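Local coordinates for protein L-lactate dehydrogenase (Trichomonas vaginalis, PDB 4UUL) that is a lactate dehydrogenase of the malate dehydrogenase type 2 family, expected to interconvert a 2-hydroxy acid and its 2-keto acid with NAD(H), at residues 277-282 against 308-313; 181-186 against 283-288; 38-43 against 75-80; 103-108 against 328-333. The protein carries 1 engineered substitution. One frame throughout, in Å; residues are numbered along the deposited sequence. Where two conformers were deposited one is given.

How the contacts relate
Contact 3 closes first. It brings the end of strand 35-40 against helix 73-77 within the NAD-binding domain. Next along the chain, helix 97-118 supplies the first half of contact 4. The second half comes 220 residues later, on the C-terminal helix 307-337, so contact 4 closes a very long loop that ties the two domains together. Contacts 1 and 2 nest inside that loop. Their segments alternate along the chain, 181-186, 277-282, 283-288 and 308-313, so the two contacts cross. They also touch, with L313 and Y277 packing on W183. Contacts 1 and 4 share helix 307-337, with centres about 26 Å apart.

Contact 1 of 4, residues 277-282 against 308-313; sequences YGIKPG and WLREKL
R310 reaches from its helix to the backbone carbonyl of Y277 and grips that one oxygen with both terminal nitrogens. NH1 lies 2.9 Å from Y277 O and NH2 lies 3.0 Å from the same atom. The approach is end-on, through NH1 and NH2, with the oxygen 3° out of the guanidinium plane. The two bonds differ at the acceptor. NH2 donates in the carbonyl plane, while NH1 comes from above it, 54° out. Both bonds are somewhat bent. The side chain leaves the helix with CG anti to the backbone N (chi1 -179°), then bends at chi2 and chi3 to turn the guanidinium to the loop. I279 CD1 meets the edge of this group, 3.9 Å from R310 NH2. The same methyl packs 4.2 Å from L313 CB, where the two side chains cross at about a right angle. The contact lays the loop between strands 265-270 and 284-291 on the start of the long C-terminal helix 307-337, inside the alpha/beta C-terminal domain of the LDH/MDH fold. Further out, D314 OD1 forms a salt bridge with R310 NE. The Y277 hydroxyl hydrogen-bonds to V300 O and to F303 N, and its ring meets W183 edge-to-face. The side chains of I279 and L313 both touch F285.

Contact 2 of 4, residues 181-186 against 283-288; sequences IVWGNH and VVFSFP
G184 and S286 form a single antiparallel bridge, a hydrogen-bonded pair that joins two antiparallel sheets of the C-terminal domain. It links the residue just after strand 177-183 to strand 284-291. G184 N donates to S286 O at 2.9 Å, and S286 N returns the bond to G184 O. Each donor lies in the carbonyl plane, on a lone pair. A third hydrogen bond runs from the side chain: S286 OG donates to V182 O at 2.7 Å, from 36° above the carbonyl plane. OG points there because it is anti to its own backbone N (chi1 -176°). It also hydrogen-bonds to S155 OG. The loop beyond the bridge leads to H186, the predicted proton acceptor, whose ND1 and NE2 bond to D132 and D158.

The apolar contacts are largely aromatic. P288 CD sits over the six-membered ring of W183, 3.7 Å from its centroid, as a CH-pi contact. I181 CG2 covers the same face and packs 3.8 Å from P288 CB. F285 CE1 meets the indole edge. The F285 ring offers its own face to the glycine, with G184 CA 3.5 Å from the centroid and only 7° off the ring normal.

Contact 3 of 4, residues 38-43 against 75-80; sequences HLLDIP and AAFKDI
In the Rossmann-type NAD-binding domain, the end of strand 35-40 packs against the last turn of helix 73-77 and the type II turn F77 to I80 that follows. H38 makes the polar link. Its ND1 donates to A75 O at 2.9 Å, with an angle at hydrogen of 149°. The acceptor lies close to the imidazole plane, and the donor lies in the carbonyl plane. A76 O is close to the same nitrogen, but its angle is poor. The other ring nitrogen, NE2, hydrogen-bonds to H6 ND1 on strand 5-10. With partners at both nitrogens, the imidazole has little freedom to rotate. I80 covers one face of it: CG2 stands over the ring, 3.9 Å from the centroid and 5° off the normal.

L40 carries the apolar part. With CG anti to the backbone N, both L40 methyls lie against the A76 methyl, and L40 CB is 3.8 Å from A76 CB. L40 CD2 also touches F77 CE1 at 3.9 Å. Immediately after L40 comes D41, seen to bind NADH in this protein. An acidic residue at the end of the second strand is characteristic of the NAD-binding Rossmann fold, where it typically holds the adenine ribose.

Contact 4 of 4, residues 103-108 against 328-333; sequences SNSVIF and LNHLAQ
S105 faces H330 and L331 across two helices that cross at -76°, with axes 8.8 Å apart. Its CB points at the partner helix, and its hydroxyl stands between the backbone N and the carbonyl carbon (chi1 70°). From there OG reaches H330 CD2 at 3.4 Å and L331 CD2 at 3.5 Å. Its approach to the imidazole is oblique. V106, one residue on, presents only its CG2 branch. That methyl lies near the plane of the H330 ring, at its edge, 4.1 Å from CD2. It also packs 3.9 Å from L331 CD2, and the two side chains slant across each other. CG anti to the backbone N carries the H330 ring out, bringing CD2 to S105 OG and V106 CG2.

Helix 97-118 belongs to the NAD-binding domain and helix 307-337 to the C-terminal domain, so the contact joins the two domains. N104, predicted to bind NAD(+), has its CB directed away from this interface. A327, touched by S105, and L334, touched by V106, extend the packing. The S105 hydroxyl bonds to S102 O in its own helix. Its nearest neighbours across the contact are carbons. Between these two segments the contact is therefore mainly van der Waals packing, without a hydrogen bond.

Contact 1 of 4, residues 277-282 against 308-313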
loop_
_atom_site.group_PDB
_atom_site.type_symbol
_atom_site.label_atom_id
_atom_site.label_comp_id
_atom_site.label_asym_id
_atom_site.label_seq_id
_atom_site.Cartn_x
_atom_site.Cartn_y
_atom_site.Cartn_z
ATOM N N TYR B 277 5.859 7.091 35.476
ATOM C CA TYR B 277 4.616 7.873 35.339
ATOM C C TYR B 277 3.486 7.416 36.258
ATOM O O TYR B 277 2.338 7.838 36.120
ATOM C CB TYR B 277 4.199 7.925 33.877
ATOM C CG TYR B 277 5.274 8.596 33.045
ATOM C CD1 TYR B 277 5.669 9.910 33.294
ATOM C CD2 TYR B 277 5.907 7.911 32.024
ATOM C CE1 TYR B 277 6.716 10.500 32.593
ATOM C CE2 TYR B 277 6.919 8.505 31.279
ATOM C CZ TYR B 277 7.310 9.807 31.551
ATOM O OH TYR B 277 8.336 10.435 30.866
ATOM N N GLY B 278 3.820 6.561 37.231
ATOM C CA GLY B 278 2.858 6.207 38.251
ATOM C C GLY B 278 1.766 5.261 37.780
ATOM O O GLY B 278 0.646 5.285 38.326
ATOM N N ILE B 279 2.077 4.415 36.804
ATOM C CA ILE B 279 1.088 3.464 36.307
ATOM C C ILE B 279 1.380 2.087 36.920
ATOM O O ILE B 279 2.511 1.637 36.972
ATOM C CB ILE B 279 1.157 3.366 34.766
ATOM C CG1 ILE B 279 1.138 4.759 34.142
ATOM C CG2 ILE B 279 0.010 2.512 34.246
ATOM C CD1 ILE B 279 -0.001 5.632 34.516
ATOM N N LYS B 280 0.331 1.451 37.383
ATOM C CA LYS B 280 0.440 0.144 38.023
ATOM C C LYS B 280 0.672 -0.985 37.011
ATOM O O LYS B 280 0.001 -1.033 35.971
ATOM C CB LYS B 280 -0.841 -0.119 38.771
ATOM C CG LYS B 280 -0.777 -1.350 39.632
ATOM C CD LYS B 280 -2.099 -1.680 40.298
ATOM C CE LYS B 280 -1.951 -2.810 41.295
ATOM N NZ LYS B 280 -1.276 -2.370 42.529
ATOM N N PRO B 281 1.574 -1.923 37.289
ATOM C CA PRO B 281 1.722 -3.122 36.456
ATOM C C PRO B 281 0.451 -3.914 36.389
ATOM O O PRO B 281 -0.378 -3.879 37.306
ATOM C CB PRO B 281 2.803 -3.915 37.167
ATOM C CG PRO B 281 3.565 -2.880 37.983
ATOM C CD PRO B 281 2.555 -1.885 38.412
ATOM N N GLY B 282 0.272 -4.598 35.257
ATOM C CA GLY B 282 -0.801 -5.575 35.124
ATOM C C GLY B 282 -1.731 -5.363 33.939
ATOM O O GLY B 282 -2.602 -6.196 33.740
ATOM N N TRP B 308 -3.837 17.928 35.369
ATOM C CA TRP B 308 -4.729 17.445 34.329
ATOM C C TRP B 308 -4.295 16.076 33.839
ATOM O O TRP B 308 -5.090 15.133 33.788
ATOM C CB TRP B 308 -4.781 18.426 33.151
ATOM C CG TRP B 308 -5.580 17.908 31.973
ATOM C CD1 TRP B 308 -6.928 18.010 31.796
ATOM C CD2 TRP B 308 -5.083 17.198 30.821
ATOM N NE1 TRP B 308 -7.307 17.394 30.616
ATOM C CE2 TRP B 308 -6.198 16.896 30.005
ATOM C CE3 TRP B 308 -3.822 16.789 30.418
ATOM C CZ2 TRP B 308 -6.087 16.221 28.799
ATOM C CZ3 TRP B 308 -3.709 16.126 29.192
ATOM C CH2 TRP B 308 -4.844 15.831 28.427
ATOM N N LEU B 309 -3.026 15.929 33.515
ATOM C CA LEU B 309 -2.533 14.668 32.991
ATOM C C LEU B 309 -2.616 13.583 34.036
ATOM O O LEU B 309 -2.958 12.426 33.728
ATOM C CB LEU B 309 -1.105 14.829 32.427
ATOM C CG LEU B 309 -0.552 13.550 31.761
ATOM C CD1 LEU B 309 -1.472 12.993 30.654
ATOM C CD2 LEU B 309 0.843 13.813 31.200
ATOM N N ARG B 310 -2.342 13.919 35.290
ATOM C CA ARG B 310 -2.396 12.898 36.357
ATOM C C ARG B 310 -3.790 12.290 36.411
ATOM O O ARG B 310 -3.961 11.080 36.479
ATOM C CB ARG B 310 -2.055 13.534 37.708
ATOM C CG ARG B 310 -2.038 12.569 38.929
ATOM C CD ARG B 310 -0.828 11.679 38.875
ATOM N NE ARG B 310 -1.096 10.447 38.152
ATOM C CZ ARG B 310 -0.153 9.672 37.622
ATOM N NH1 ARG B 310 1.130 10.024 37.665
ATOM N NH2 ARG B 310 -0.475 8.562 37.015
ATOM N N GLU B 311 -4.802 13.144 36.412
ATOM C CA GLU B 311 -6.170 12.702 36.484
ATOM C C GLU B 311 -6.520 11.853 35.257
ATOM O O GLU B 311 -7.145 10.800 35.382
ATOM C CB GLU B 311 -7.122 13.901 36.664
ATOM C CG GLU B 311 -8.597 13.518 36.830
ATOM C CD GLU B 311 -9.518 14.710 37.043
ATOM O OE1 GLU B 311 -9.016 15.817 37.350
ATOM O OE2 GLU B 311 -10.752 14.532 36.915
ATOM N N LYS B 312 -6.105 12.277 34.076
ATOM C CA LYS B 312 -6.410 11.529 32.865
ATOM C C LYS B 312 -5.741 10.147 32.874
ATOM O O LYS B 312 -6.345 9.172 32.479
ATOM C CB LYS B 312 -5.953 12.294 31.616
ATOM C CG LYS B 312 -6.675 13.558 31.302
ATOM C CD LYS B 312 -8.142 13.361 31.028
ATOM C CE LYS B 312 -8.356 12.808 29.656
ATOM N NZ LYS B 312 -9.826 12.615 29.389
ATOM N N LEU B 313 -4.483 10.109 33.285
ATOM C CA LEU B 313 -3.741 8.859 33.393
ATOM C C LEU B 313 -4.390 7.906 34.387
ATOM O O LEU B 313 -4.524 6.724 34.142
ATOM C CB LEU B 313 -2.262 9.083 33.790
ATOM C CG LEU B 313 -1.386 9.763 32.749
ATOM C CD1 LEU B 313 0.000 10.005 33.318
ATOM C CD2 LEU B 313 -1.274 8.937 31.484
#

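Contact 2 of 4, residues 181-186 against 283-288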
loop_
_atom_site.group_PDB
_atom_site.type_symbol
_atom_site.label_atom_id
_atom_site.label_comp_id
_atom_site.label_asym_id
_atom_site.label_seq_id
_atom_site.Cartn_x
_atom_site.Cartn_y
_atom_site.Cartn_z
ATOM N N ILE B 181 1.809 12.894 22.634
ATOM C CA ILE B 181 1.779 11.530 23.131
ATOM C C ILE B 181 0.335 11.079 23.287
ATOM O O ILE B 181 -0.512 11.855 23.735
ATOM C CB ILE B 181 2.443 11.443 24.523
ATOM C CG1 ILE B 181 3.845 12.056 24.495
ATOM C CG2 ILE B 181 2.434 9.997 25.036
ATOM C CD1 ILE B 181 4.372 12.316 25.883
ATOM N N VAL B 182 0.078 9.810 22.963
ATOM C CA VAL B 182 -1.211 9.202 23.252
ATOM C C VAL B 182 -0.973 8.180 24.364
ATOM O O VAL B 182 -0.150 7.282 24.206
ATOM C CB VAL B 182 -1.780 8.517 21.987
ATOM C CG1 VAL B 182 -2.899 7.709 22.370
ATOM C CG2 VAL B 182 -2.128 9.585 20.979
ATOM N N TRP B 183 -1.615 8.384 25.514
ATOM C CA TRP B 183 -1.376 7.523 26.664
ATOM C C TRP B 183 -2.601 6.635 26.960
ATOM O O TRP B 183 -3.744 7.065 26.756
ATOM C CB TRP B 183 -1.146 8.333 27.953
ATOM C CG TRP B 183 -0.104 9.392 28.006
ATOM C CD1 TRP B 183 -0.188 10.656 27.505
ATOM C CD2 TRP B 183 1.132 9.327 28.725
ATOM N NE1 TRP B 183 0.924 11.383 27.865
ATOM C CE2 TRP B 183 1.749 10.590 28.622
ATOM C CE3 TRP B 183 1.780 8.311 29.445
ATOM C CZ2 TRP B 183 2.965 10.870 29.229
ATOM C CZ3 TRP B 183 2.969 8.617 30.094
ATOM C CH2 TRP B 183 3.547 9.872 29.962
ATOM N N GLY B 184 -2.341 5.473 27.537
ATOM C CA GLY B 184 -3.398 4.710 28.167
ATOM C C GLY B 184 -4.094 3.764 27.234
ATOM O O GLY B 184 -3.469 3.043 26.439
ATOM N N ASN B 185 -5.408 3.745 27.358
ATOM C CA ASN B 185 -6.295 2.858 26.583
ATOM C C ASN B 185 -6.692 3.521 25.280
ATOM O O ASN B 185 -6.661 4.684 25.135
ATOM C CB ASN B 185 -7.556 2.569 27.401
ATOM C CG ASN B 185 -8.295 1.326 26.958
ATOM O OD1 ASN B 185 -7.828 0.614 26.030
ATOM N ND2 ASN B 185 -9.469 1.073 27.558
ATOM N N HIS B 186 -7.224 2.732 24.379
ATOM C CA HIS B 186 -8.218 3.243 23.335
ATOM C C HIS B 186 -9.560 3.480 23.924
ATOM O O HIS B 186 -9.782 3.215 25.113
ATOM C CB HIS B 186 -8.330 2.286 22.203
ATOM C CG HIS B 186 -7.221 2.535 21.227
ATOM N ND1 HIS B 186 -6.225 1.628 20.975
ATOM C CD2 HIS B 186 -6.911 3.633 20.489
ATOM C CE1 HIS B 186 -5.409 2.109 20.053
ATOM N NE2 HIS B 186 -5.749 3.361 19.818
ATOM N N VAL B 283 -1.564 -4.271 33.197
ATOM C CA VAL B 283 -2.326 -4.017 31.993
ATOM C C VAL B 283 -1.332 -3.642 30.877
ATOM O O VAL B 283 -0.131 -3.520 31.126
ATOM C CB VAL B 283 -3.370 -2.926 32.173
ATOM C CG1 VAL B 283 -4.469 -3.370 33.135
ATOM C CG2 VAL B 283 -2.743 -1.612 32.626
ATOM N N VAL B 284 -1.871 -3.453 29.677
ATOM C CA VAL B 284 -1.142 -2.961 28.508
ATOM C C VAL B 284 -1.593 -1.521 28.333
ATOM O O VAL B 284 -2.794 -1.245 28.227
ATOM C CB VAL B 284 -1.412 -3.847 27.291
ATOM C CG1 VAL B 284 -0.841 -3.214 26.003
ATOM C CG2 VAL B 284 -0.883 -5.235 27.520
ATOM N N PHE B 285 -0.633 -0.586 28.307
ATOM C CA PHE B 285 -0.914 0.842 28.463
ATOM C C PHE B 285 -0.049 1.592 27.450
ATOM O O PHE B 285 1.139 1.286 27.327
ATOM C CB PHE B 285 -0.524 1.193 29.907
ATOM C CG PHE B 285 -0.962 2.567 30.396
ATOM C CD1 PHE B 285 -0.246 3.733 30.076
ATOM C CD2 PHE B 285 -2.049 2.679 31.246
ATOM C CE1 PHE B 285 -0.643 4.950 30.554
ATOM C CE2 PHE B 285 -2.432 3.917 31.719
ATOM C CZ PHE B 285 -1.759 5.043 31.388
ATOM N N SER B 286 -0.643 2.541 26.710
ATOM C CA SER B 286 0.152 3.298 25.771
ATOM C C SER B 286 1.018 4.330 26.491
ATOM O O SER B 286 0.532 5.102 27.337
ATOM C CB SER B 286 -0.752 3.990 24.740
ATOM O OG SER B 286 0.059 4.645 23.780
ATOM N N PHE B 287 2.313 4.258 26.221
ATOM C CA PHE B 287 3.327 5.174 26.770
ATOM C C PHE B 287 4.094 5.835 25.635
ATOM O O PHE B 287 4.176 5.260 24.535
ATOM C CB PHE B 287 4.387 4.404 27.557
ATOM C CG PHE B 287 3.957 3.901 28.934
ATOM C CD1 PHE B 287 4.010 4.712 30.030
ATOM C CD2 PHE B 287 3.516 2.610 29.108
ATOM C CE1 PHE B 287 3.668 4.275 31.286
ATOM C CE2 PHE B 287 3.178 2.138 30.379
ATOM C CZ PHE B 287 3.283 2.964 31.457
ATOM N N PRO B 288 4.719 6.982 25.926
ATOM C CA PRO B 288 5.734 7.491 24.986
ATOM C C PRO B 288 6.965 6.595 25.036
ATOM O O PRO B 288 7.544 6.380 26.128
ATOM C CB PRO B 288 6.028 8.881 25.507
ATOM C CG PRO B 288 5.804 8.759 27.008
ATOM C CD PRO B 288 4.657 7.732 27.188
#

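Contact 3 of 4, residues 38-43 against 75-80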
loop_
_atom_site.group_PDB
_atom_site.type_symbol
_atom_site.label_atom_id
_atom_site.label_comp_id
_atom_site.label_asym_id
_atom_site.label_seq_id
_atom_site.Cartn_x
_atom_site.Cartn_y
_atom_site.Cartn_z
ATOM N N HIS B 38 2.789 -15.540 6.412
ATOM C CA HIS B 38 1.754 -16.470 6.897
ATOM C C HIS B 38 0.459 -15.673 6.957
ATOM O O HIS B 38 0.382 -14.661 7.657
ATOM C CB HIS B 38 2.111 -16.990 8.266
ATOM C CG HIS B 38 3.369 -17.791 8.317
ATOM N ND1 HIS B 38 3.388 -19.105 8.723
ATOM C CD2 HIS B 38 4.665 -17.463 8.089
ATOM C CE1 HIS B 38 4.633 -19.556 8.715
ATOM N NE2 HIS B 38 5.428 -18.589 8.310
ATOM N N LEU B 39 -0.522 -16.086 6.150
ATOM C CA LEU B 39 -1.742 -15.322 5.927
ATOM C C LEU B 39 -2.916 -16.142 6.422
ATOM O O LEU B 39 -3.293 -17.149 5.804
ATOM C CB LEU B 39 -1.875 -14.989 4.438
ATOM C CG LEU B 39 -0.681 -14.237 3.859
ATOM C CD1 LEU B 39 -0.781 -14.155 2.363
ATOM C CD2 LEU B 39 -0.632 -12.822 4.404
ATOM N N LEU B 40 -3.476 -15.760 7.581
ATOM C CA LEU B 40 -4.509 -16.518 8.250
ATOM C C LEU B 40 -5.854 -15.851 8.118
ATOM O O LEU B 40 -5.982 -14.639 8.320
ATOM C CB LEU B 40 -4.163 -16.688 9.735
ATOM C CG LEU B 40 -5.164 -17.405 10.631
ATOM C CD1 LEU B 40 -5.331 -18.866 10.225
ATOM C CD2 LEU B 40 -4.783 -17.284 12.117
ATOM N N ASP B 41 -6.877 -16.645 7.787
ATOM C CA ASP B 41 -8.259 -16.160 7.837
ATOM C C ASP B 41 -9.189 -17.365 8.009
ATOM O O ASP B 41 -8.710 -18.462 8.254
ATOM C CB ASP B 41 -8.591 -15.239 6.646
ATOM C CG ASP B 41 -9.542 -14.108 6.990
ATOM O OD1 ASP B 41 -10.496 -14.348 7.754
ATOM O OD2 ASP B 41 -9.301 -12.965 6.521
ATOM N N ILE B 42 -10.487 -17.125 7.963
ATOM C CA ILE B 42 -11.459 -18.159 8.204
ATOM C C ILE B 42 -11.958 -18.738 6.885
ATOM O O ILE B 42 -11.821 -18.114 5.833
ATOM C CB ILE B 42 -12.629 -17.641 9.017
ATOM C CG1 ILE B 42 -13.293 -16.449 8.340
ATOM C CG2 ILE B 42 -12.171 -17.319 10.450
ATOM C CD1 ILE B 42 -14.669 -16.115 8.991
ATOM N N PRO B 43 -12.549 -19.930 6.920
ATOM C CA PRO B 43 -12.906 -20.589 5.669
ATOM C C PRO B 43 -13.734 -19.757 4.688
ATOM O O PRO B 43 -13.435 -19.847 3.486
ATOM C CB PRO B 43 -13.650 -21.852 6.156
ATOM C CG PRO B 43 -13.021 -22.155 7.449
ATOM C CD PRO B 43 -12.771 -20.812 8.081
ATOM N N ALA B 75 -0.156 -23.900 10.936
ATOM C CA ALA B 75 0.521 -23.430 9.744
ATOM C C ALA B 75 0.751 -21.908 9.811
ATOM O O ALA B 75 1.723 -21.390 9.263
ATOM C CB ALA B 75 -0.285 -23.791 8.523
ATOM N N ALA B 76 -0.180 -21.182 10.419
ATOM C CA ALA B 76 -0.109 -19.740 10.479
ATOM C C ALA B 76 0.935 -19.252 11.480
ATOM O O ALA B 76 1.589 -18.246 11.243
ATOM C CB ALA B 76 -1.470 -19.191 10.833
ATOM N N PHE B 77 1.087 -19.960 12.596
ATOM C CA PHE B 77 1.922 -19.473 13.699
ATOM C C PHE B 77 3.310 -20.120 13.761
ATOM O O PHE B 77 4.169 -19.670 14.493
ATOM C CB PHE B 77 1.227 -19.640 15.070
ATOM C CG PHE B 77 0.047 -18.698 15.292
ATOM C CD1 PHE B 77 -1.214 -19.032 14.837
ATOM C CD2 PHE B 77 0.203 -17.485 15.933
ATOM C CE1 PHE B 77 -2.283 -18.201 15.027
ATOM C CE2 PHE B 77 -0.886 -16.658 16.123
ATOM C CZ PHE B 77 -2.104 -17.006 15.668
ATOM N N LYS B 78 3.525 -21.190 13.006
ATOM C CA LYS B 78 4.753 -21.978 13.110
ATOM C C LYS B 78 6.007 -21.167 12.787
ATOM O O LYS B 78 6.199 -20.689 11.674
ATOM C CB LYS B 78 4.687 -23.235 12.254
ATOM C CG LYS B 78 5.875 -24.133 12.467
ATOM C CD LYS B 78 5.687 -25.459 11.737
ATOM C CE LYS B 78 6.905 -26.369 11.899
ATOM N NZ LYS B 78 6.720 -27.720 11.269
ATOM N N ASP B 79 6.854 -21.019 13.785
ATOM C CA ASP B 79 8.180 -20.428 13.672
ATOM C C ASP B 79 8.141 -18.992 13.157
ATOM O O ASP B 79 9.118 -18.526 12.538
ATOM C CB ASP B 79 9.118 -21.308 12.835
ATOM C CG ASP B 79 9.338 -22.692 13.448
ATOM O OD1 ASP B 79 9.289 -22.815 14.681
ATOM O OD2 ASP B 79 9.575 -23.647 12.702
ATOM N N ILE B 80 7.087 -18.254 13.481
ATOM C CA ILE B 80 7.029 -16.856 13.084
ATOM C C ILE B 80 7.972 -15.969 13.888
ATOM O O ILE B 80 8.190 -16.207 15.076
ATOM C CB ILE B 80 5.590 -16.308 13.047
ATOM C CG1 ILE B 80 4.936 -16.364 14.437
ATOM C CG2 ILE B 80 4.786 -17.062 11.983
ATOM C CD1 ILE B 80 3.670 -15.570 14.503
#

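Contact 4 of 4, residues 103-108 against 328-333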
loop_
_atom_site.group_PDB
_atom_site.type_symbol
_atom_site.label_atom_id
_atom_site.label_comp_id
_atom_site.label_asym_id
_atom_site.label_seq_id
_atom_site.Cartn_x
_atom_site.Cartn_y
_atom_site.Cartn_z
ATOM N N SER B 103 -16.403 -11.024 24.051
ATOM C CA SER B 103 -16.363 -11.914 22.910
ATOM C C SER B 103 -14.905 -12.073 22.449
ATOM O O SER B 103 -14.450 -13.143 22.018
ATOM C CB SER B 103 -17.272 -11.378 21.799
ATOM O OG SER B 103 -16.722 -10.161 21.283
ATOM N N ASN B 104 -14.154 -10.991 22.490
ATOM C CA ASN B 104 -12.767 -11.044 22.041
ATOM C C ASN B 104 -11.852 -11.812 22.992
ATOM O O ASN B 104 -10.793 -12.272 22.600
ATOM C CB ASN B 104 -12.247 -9.652 21.721
ATOM C CG ASN B 104 -12.714 -9.213 20.366
ATOM O OD1 ASN B 104 -12.147 -9.625 19.366
ATOM N ND2 ASN B 104 -13.768 -8.451 20.311
ATOM N N SER B 105 -12.221 -11.887 24.283
ATOM C CA SER B 105 -11.362 -12.532 25.236
ATOM C C SER B 105 -11.079 -13.978 24.824
ATOM O O SER B 105 -9.961 -14.437 24.960
ATOM C CB SER B 105 -11.929 -12.425 26.668
ATOM O OG SER B 105 -13.098 -13.232 26.834
ATOM N N VAL B 106 -12.083 -14.684 24.301
ATOM C CA VAL B 106 -11.906 -16.068 23.922
ATOM C C VAL B 106 -10.896 -16.197 22.749
ATOM O O VAL B 106 -9.996 -17.017 22.746
ATOM C CB VAL B 106 -13.252 -16.692 23.547
ATOM C CG1 VAL B 106 -13.040 -18.099 22.981
ATOM C CG2 VAL B 106 -14.233 -16.709 24.787
ATOM N N ILE B 107 -11.100 -15.348 21.751
ATOM C CA ILE B 107 -10.244 -15.291 20.566
ATOM C C ILE B 107 -8.792 -15.108 20.969
ATOM O O ILE B 107 -7.900 -15.838 20.543
ATOM C CB ILE B 107 -10.690 -14.107 19.676
ATOM C CG1 ILE B 107 -12.118 -14.339 19.162
ATOM C CG2 ILE B 107 -9.723 -13.882 18.534
ATOM C CD1 ILE B 107 -12.385 -15.714 18.633
ATOM N N PHE B 108 -8.566 -14.117 21.816
ATOM C CA PHE B 108 -7.219 -13.742 22.187
ATOM C C PHE B 108 -6.586 -14.714 23.195
ATOM O O PHE B 108 -5.372 -14.926 23.158
ATOM C CB PHE B 108 -7.121 -12.265 22.544
ATOM C CG PHE B 108 -7.148 -11.441 21.301
ATOM C CD1 PHE B 108 -8.325 -11.040 20.721
ATOM C CD2 PHE B 108 -5.964 -11.184 20.636
ATOM C CE1 PHE B 108 -8.328 -10.357 19.496
ATOM C CE2 PHE B 108 -5.962 -10.484 19.426
ATOM C CZ PHE B 108 -7.139 -10.103 18.855
ATOM N N LEU B 328 -11.408 -11.334 31.964
ATOM C CA LEU B 328 -11.101 -12.513 32.785
ATOM C C LEU B 328 -12.349 -13.132 33.406
ATOM O O LEU B 328 -12.490 -14.338 33.434
ATOM C CB LEU B 328 -10.042 -12.200 33.849
ATOM C CG LEU B 328 -8.649 -11.912 33.271
ATOM C CD1 LEU B 328 -7.707 -11.555 34.394
ATOM C CD2 LEU B 328 -8.071 -13.081 32.503
ATOM N N ASN B 329 -13.294 -12.303 33.784
ATOM C CA ASN B 329 -14.531 -12.835 34.332
ATOM C C ASN B 329 -15.327 -13.609 33.281
ATOM O O ASN B 329 -15.875 -14.668 33.549
ATOM C CB ASN B 329 -15.402 -11.717 34.903
ATOM C CG ASN B 329 -16.800 -12.233 35.308
ATOM O OD1 ASN B 329 -16.918 -13.011 36.245
ATOM N ND2 ASN B 329 -17.846 -11.842 34.565
ATOM N N HIS B 330 -15.390 -13.080 32.053
ATOM C CA HIS B 330 -16.085 -13.800 30.996
ATOM C C HIS B 330 -15.474 -15.192 30.802
ATOM O O HIS B 330 -16.178 -16.206 30.706
ATOM C CB HIS B 330 -16.037 -12.987 29.693
ATOM C CG HIS B 330 -16.753 -13.654 28.566
ATOM N ND1 HIS B 330 -18.121 -13.597 28.424
ATOM C CD2 HIS B 330 -16.285 -14.318 27.473
ATOM C CE1 HIS B 330 -18.472 -14.258 27.332
ATOM N NE2 HIS B 330 -17.382 -14.718 26.746
ATOM N N LEU B 331 -14.149 -15.244 30.682
ATOM C CA LEU B 331 -13.463 -16.506 30.503
ATOM C C LEU B 331 -13.781 -17.426 31.663
ATOM O O LEU B 331 -14.005 -18.631 31.466
ATOM C CB LEU B 331 -11.962 -16.293 30.358
ATOM C CG LEU B 331 -11.570 -15.552 29.054
ATOM C CD1 LEU B 331 -10.082 -15.282 29.104
ATOM C CD2 LEU B 331 -11.871 -16.361 27.811
ATOM N N ALA B 332 -13.775 -16.927 32.898
ATOM C CA ALA B 332 -14.055 -17.767 34.073
ATOM C C ALA B 332 -15.459 -18.286 34.045
ATOM O O ALA B 332 -15.722 -19.430 34.399
ATOM C CB ALA B 332 -13.791 -16.998 35.328
ATOM N N GLN B 333 -16.417 -17.469 33.611
ATOM C CA GLN B 333 -17.792 -17.920 33.580
ATOM C C GLN B 333 -17.980 -19.015 32.532
ATOM O O GLN B 333 -18.716 -19.961 32.732
ATOM C CB GLN B 333 -18.737 -16.752 33.270
ATOM C CG GLN B 333 -18.838 -15.711 34.360
ATOM C CD GLN B 333 -19.292 -16.241 35.659
ATOM O OE1 GLN B 333 -20.067 -17.192 35.721
ATOM N NE2 GLN B 333 -18.822 -15.615 36.738
#